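Local coordinates for protein probable amidase (PDB 2DC0) that is a probable amidase of the amidase family, an alpha/beta protein with helices packed around a large mixed beta sheet, at residues M1-A6 with H217-I222; R211-A216 with L396-A401. All coordinates share one frame; numbering follows the deposited sequence.

Contact 1. Residues M1-A6 with H217-I222; sequences MDLLEA and HFLTEI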
# COMPACT_ATOMS: atom_id res chain seq x y z
N MET A 1 -1.94 -30.49 23.40
CA MET A 1 -1.61 -29.28 24.20
C MET A 1 -0.98 -28.24 23.27
O MET A 1 -0.52 -28.58 22.18
CB MET A 1 -0.61 -29.63 25.31
CG MET A 1 0.84 -29.75 24.84
SD MET A 1 2.08 -30.04 26.14
CE MET A 1 2.80 -31.56 25.57
N ASP A 2 -0.98 -26.98 23.69
CA ASP A 2 -0.37 -25.94 22.86
C ASP A 2 0.88 -25.38 23.52
O ASP A 2 1.27 -25.82 24.60
CB ASP A 2 -1.38 -24.82 22.56
CG ASP A 2 -1.82 -24.06 23.80
OD1 ASP A 2 -1.30 -24.34 24.90
OD2 ASP A 2 -2.68 -23.17 23.66
N LEU A 3 1.52 -24.42 22.86
CA LEU A 3 2.75 -23.81 23.35
C LEU A 3 2.69 -23.27 24.77
O LEU A 3 3.54 -23.58 25.60
CB LEU A 3 3.20 -22.67 22.43
CG LEU A 3 3.90 -23.01 21.11
CD1 LEU A 3 4.07 -21.75 20.28
CD2 LEU A 3 5.25 -23.64 21.41
N LEU A 4 1.67 -22.45 25.05
CA LEU A 4 1.54 -21.85 26.37
C LEU A 4 1.22 -22.85 27.48
O LEU A 4 1.65 -22.67 28.61
CB LEU A 4 0.50 -20.73 26.33
CG LEU A 4 0.91 -19.57 25.41
CD1 LEU A 4 -0.19 -18.51 25.38
CD2 LEU A 4 2.21 -18.96 25.91
N GLU A 5 0.49 -23.92 27.16
CA GLU A 5 0.19 -24.91 28.17
C GLU A 5 1.45 -25.72 28.46
O GLU A 5 1.75 -26.03 29.62
CB GLU A 5 -0.92 -25.86 27.70
CG GLU A 5 -1.46 -26.75 28.82
CD GLU A 5 -2.27 -27.92 28.31
OE1 GLU A 5 -3.24 -27.71 27.54
OE2 GLU A 5 -1.93 -29.08 28.68
N ALA A 6 2.20 -26.05 27.41
CA ALA A 6 3.44 -26.81 27.57
C ALA A 6 4.44 -25.97 28.36
O ALA A 6 5.20 -26.48 29.18
CB ALA A 6 4.02 -27.17 26.21
N HIS A 217 -0.39 -15.29 18.67
CA HIS A 217 -0.00 -13.97 19.17
C HIS A 217 1.36 -14.06 19.88
O HIS A 217 2.25 -13.25 19.65
CB HIS A 217 -1.05 -13.46 20.16
CG HIS A 217 -0.57 -12.34 21.03
ND1 HIS A 217 -0.37 -11.06 20.55
CD2 HIS A 217 -0.22 -12.31 22.33
CE1 HIS A 217 0.08 -10.30 21.53
NE2 HIS A 217 0.18 -11.03 22.62
N PHE A 218 1.49 -15.05 20.76
CA PHE A 218 2.70 -15.27 21.53
C PHE A 218 3.92 -15.41 20.63
O PHE A 218 4.94 -14.73 20.82
CB PHE A 218 2.53 -16.53 22.38
CG PHE A 218 3.74 -16.89 23.21
CD1 PHE A 218 4.29 -15.98 24.11
CD2 PHE A 218 4.30 -18.16 23.11
CE1 PHE A 218 5.38 -16.33 24.90
CE2 PHE A 218 5.40 -18.52 23.90
CZ PHE A 218 5.94 -17.60 24.80
N LEU A 219 3.81 -16.29 19.64
CA LEU A 219 4.89 -16.54 18.71
C LEU A 219 5.17 -15.36 17.78
O LEU A 219 6.33 -15.10 17.44
CB LEU A 219 4.56 -17.79 17.89
CG LEU A 219 5.68 -18.67 17.39
CD1 LEU A 219 6.68 -19.00 18.50
CD2 LEU A 219 5.06 -19.95 16.84
N THR A 220 4.13 -14.64 17.37
CA THR A 220 4.31 -13.50 16.49
C THR A 220 5.11 -12.40 17.19
O THR A 220 5.93 -11.74 16.57
CB THR A 220 2.94 -12.95 15.98
OG1 THR A 220 2.28 -13.96 15.21
CG2 THR A 220 3.14 -11.72 15.10
N GLU A 221 4.88 -12.20 18.49
CA GLU A 221 5.63 -11.19 19.23
C GLU A 221 7.11 -11.56 19.22
O GLU A 221 7.98 -10.70 19.01
CB GLU A 221 5.15 -11.09 20.67
CG GLU A 221 3.75 -10.52 20.84
CD GLU A 221 3.42 -10.26 22.30
OE1 GLU A 221 3.64 -11.17 23.12
OE2 GLU A 221 2.93 -9.16 22.62
N ILE A 222 7.40 -12.84 19.44
CA ILE A 222 8.78 -13.32 19.45
C ILE A 222 9.40 -13.20 18.06
O ILE A 222 10.54 -12.77 17.92
CB ILE A 222 8.86 -14.80 19.91
CG1 ILE A 222 8.30 -14.93 21.33
CG2 ILE A 222 10.29 -15.29 19.84
CD1 ILE A 222 8.99 -14.11 22.45

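Contact 2. Residues R211-A216 with L396-A401; sequences RSVRDA and LALPFA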
# COMPACT_ATOMS: atom_id res chain seq x y z
N ARG A 211 -1.74 -24.16 17.25
CA ARG A 211 -2.95 -24.88 17.62
C ARG A 211 -3.99 -23.95 18.25
O ARG A 211 -5.13 -24.34 18.47
CB ARG A 211 -2.62 -26.01 18.59
CG ARG A 211 -1.77 -27.12 17.99
CD ARG A 211 -1.46 -28.19 19.01
NE ARG A 211 -2.66 -28.90 19.43
CZ ARG A 211 -3.29 -29.81 18.69
NH1 ARG A 211 -2.82 -30.12 17.48
NH2 ARG A 211 -4.39 -30.39 19.14
N SER A 212 -3.60 -22.71 18.54
CA SER A 212 -4.53 -21.77 19.15
C SER A 212 -4.17 -20.33 18.81
O SER A 212 -3.05 -20.04 18.39
CB SER A 212 -4.52 -21.92 20.67
OG SER A 212 -3.23 -21.60 21.17
N VAL A 213 -5.13 -19.43 19.00
CA VAL A 213 -4.88 -18.03 18.71
C VAL A 213 -3.90 -17.40 19.70
O VAL A 213 -3.09 -16.55 19.32
CB VAL A 213 -6.19 -17.21 18.70
CG1 VAL A 213 -5.88 -15.73 18.51
CG2 VAL A 213 -7.10 -17.70 17.58
N ARG A 214 -3.95 -17.83 20.96
CA ARG A 214 -3.03 -17.26 21.95
C ARG A 214 -1.59 -17.63 21.61
O ARG A 214 -0.67 -16.86 21.88
CB ARG A 214 -3.39 -17.73 23.37
CG ARG A 214 -3.21 -19.22 23.62
CD ARG A 214 -3.50 -19.56 25.08
NE ARG A 214 -3.14 -20.93 25.40
CZ ARG A 214 -3.17 -21.44 26.64
NH1 ARG A 214 -3.55 -20.67 27.66
NH2 ARG A 214 -2.83 -22.70 26.85
N ASP A 215 -1.40 -18.80 21.01
CA ASP A 215 -0.07 -19.23 20.60
C ASP A 215 0.39 -18.38 19.41
O ASP A 215 1.56 -17.99 19.32
CB ASP A 215 -0.07 -20.70 20.18
CG ASP A 215 0.15 -21.64 21.36
OD1 ASP A 215 0.12 -21.20 22.52
OD2 ASP A 215 0.36 -22.85 21.11
N ALA A 216 -0.54 -18.09 18.50
CA ALA A 216 -0.22 -17.30 17.31
C ALA A 216 0.29 -15.91 17.71
O ALA A 216 1.26 -15.41 17.14
CB ALA A 216 -1.47 -17.17 16.41
N LEU A 396 -5.77 -13.43 9.86
CA LEU A 396 -5.75 -14.65 10.64
C LEU A 396 -6.65 -15.72 10.03
O LEU A 396 -7.72 -15.40 9.50
CB LEU A 396 -6.25 -14.35 12.06
CG LEU A 396 -6.38 -15.54 13.01
CD1 LEU A 396 -4.98 -16.03 13.39
CD2 LEU A 396 -7.14 -15.12 14.27
N ALA A 397 -6.21 -16.97 10.09
CA ALA A 397 -7.03 -18.08 9.61
C ALA A 397 -7.22 -18.99 10.82
O ALA A 397 -6.25 -19.38 11.46
CB ALA A 397 -6.33 -18.84 8.47
N LEU A 398 -8.47 -19.29 11.15
CA LEU A 398 -8.78 -20.19 12.26
C LEU A 398 -9.97 -21.06 11.90
O LEU A 398 -10.85 -20.65 11.14
CB LEU A 398 -9.07 -19.41 13.56
CG LEU A 398 -9.89 -18.11 13.57
CD1 LEU A 398 -11.01 -18.13 12.56
CD2 LEU A 398 -10.44 -17.92 14.99
N PRO A 399 -10.03 -22.29 12.45
CA PRO A 399 -11.13 -23.22 12.17
C PRO A 399 -12.48 -22.69 12.59
O PRO A 399 -12.61 -22.12 13.67
CB PRO A 399 -10.75 -24.47 12.96
CG PRO A 399 -9.26 -24.37 13.08
CD PRO A 399 -9.05 -22.91 13.36
N PHE A 400 -13.50 -22.89 11.76
CA PHE A 400 -14.83 -22.42 12.13
C PHE A 400 -15.93 -23.39 11.71
O PHE A 400 -17.06 -23.28 12.19
CB PHE A 400 -15.08 -21.02 11.52
CG PHE A 400 -15.77 -21.03 10.18
CD1 PHE A 400 -17.15 -20.86 10.09
CD2 PHE A 400 -15.04 -21.18 9.01
CE1 PHE A 400 -17.79 -20.83 8.85
CE2 PHE A 400 -15.66 -21.15 7.76
CZ PHE A 400 -17.04 -20.97 7.68
N ALA A 401 -15.61 -24.34 10.85
CA ALA A 401 -16.62 -25.30 10.41
C ALA A 401 -16.03 -26.62 9.90
O ALA A 401 -14.81 -26.77 9.80
CB ALA A 401 -17.50 -24.67 9.33

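Contact 1. Residues M1-A6 with H217-I222
Leu4 lays one methyl, CD2, over a face of the Phe218 ring, and this CH-pi contact is the centrepiece of a small helix-helix packing between the first turn of helix 3-11 and the middle of helix 213-224. CD2 stands 3.7 Å from the centroid of the Phe218 ring and only 15° off the ring normal, displaced a little toward the rim. The shift favours one side of the ring: Leu4 CD2 is 3.6 Å from Phe218 CD2 but 4.1 Å from Phe218 CZ. Phe218, whose CB already points at the N-terminal helix, carries CG anti to the backbone N and beside the carbonyl carbon (chi1 179°), which brings the ring up to Leu4. Leu4 starts less favourably, and it is the end of its side chain that closes the gap.

Next to this pair Leu3 meets Leu219, the two side chains crossing at about a right angle. Leu3 CD1 reaches Leu219 CD2 at 4.0 Å and Leu219 CD1 slightly farther off, so a single methyl rests against both tips of the fork. Both leucines are buried, and Leu219 also packs on Pro208 of strand 206-210, while Phe218 touches Leu65 and Lys7.

No hydrogen bond links the two segments, so their mutual contact is wholly apolar. The polar work is done at the start of helix 3-11. There Leu4 N is hydrogen-bonded to Asp215 OD1, and Leu3 N probably to Asp215 OD2. Asp2 is the N-cap of the same helix: its OD1 accepts from Glu5 N at 2.9 Å, with an N-H...O angle of 152°, the donor arriving nearly in line with the C-O bond of the carboxylate.

Contact 2. Residues R211-A216 with L396-A401
No ring takes part where Val213 meets Leu396 and Leu398; the flat group of this strand, Phe400, lies farther along it. One face of the Phe400 ring carries CB of the next residue, Ala401, 3.8 Å above the plane and over its centre, and the ring side chain also packs on Ala256 and Leu260 of helix 251-263. Phe400 and Ala401 together face Val408 of the adjoining strand, a classic beta bulge.

The contact itself is aliphatic. Val213 offers one branch, CG2, to two leucines that stand two residues apart and direct their CB atoms toward the helix. CG2 lies 4.2 Å from Leu396 CD2 and equally 4.2 Å from Leu398 CD2, so a single methyl bears on both. Leu396 comes up with CG anti to its backbone N (chi1 176°), and its side chain runs at a slant to that of Val213. All three residues are buried. Ala216, one turn on, also points its CB at the strand but stops short of it, touching Val182 of strand 182-185 instead.

Val213 is the first residue of its helix. Just before it, Ser212 is the N-cap, with OG accepting weakly from Asp215 N at 3.3 Å, while the N-H of Val213 is held by Glu430 OE2 of helix 419-430. That helix also touches both leucines, through Val422 and Glu430. The whole is helix-on-sheet packing of an alpha/beta fold: Val213, at the start of helix 213-224, resting on the alternate residues Leu396 and Leu398 of strand 395-403 in the large mixed sheet.

Overall arrangement
Contacts 1 and 2 share helix 213-224, which meets strand 395-403 through its first turn and helix 3-11 through the turn that follows. Their centres are 12 Å apart, on the same side of the chain's centre, with contact 2 the deeper. Along the chain the segments alternate: 1-6, 211-216, 217-222, then 396-401. The two contacts also touch directly, Asp2 OD2 forming a salt bridge with Arg214 NE at 2.9 Å and a hydrogen bond with Ser212 OG. One helix thus ties the N-terminal end of the protein to a strand of the central mixed sheet contributed by the C-terminal part.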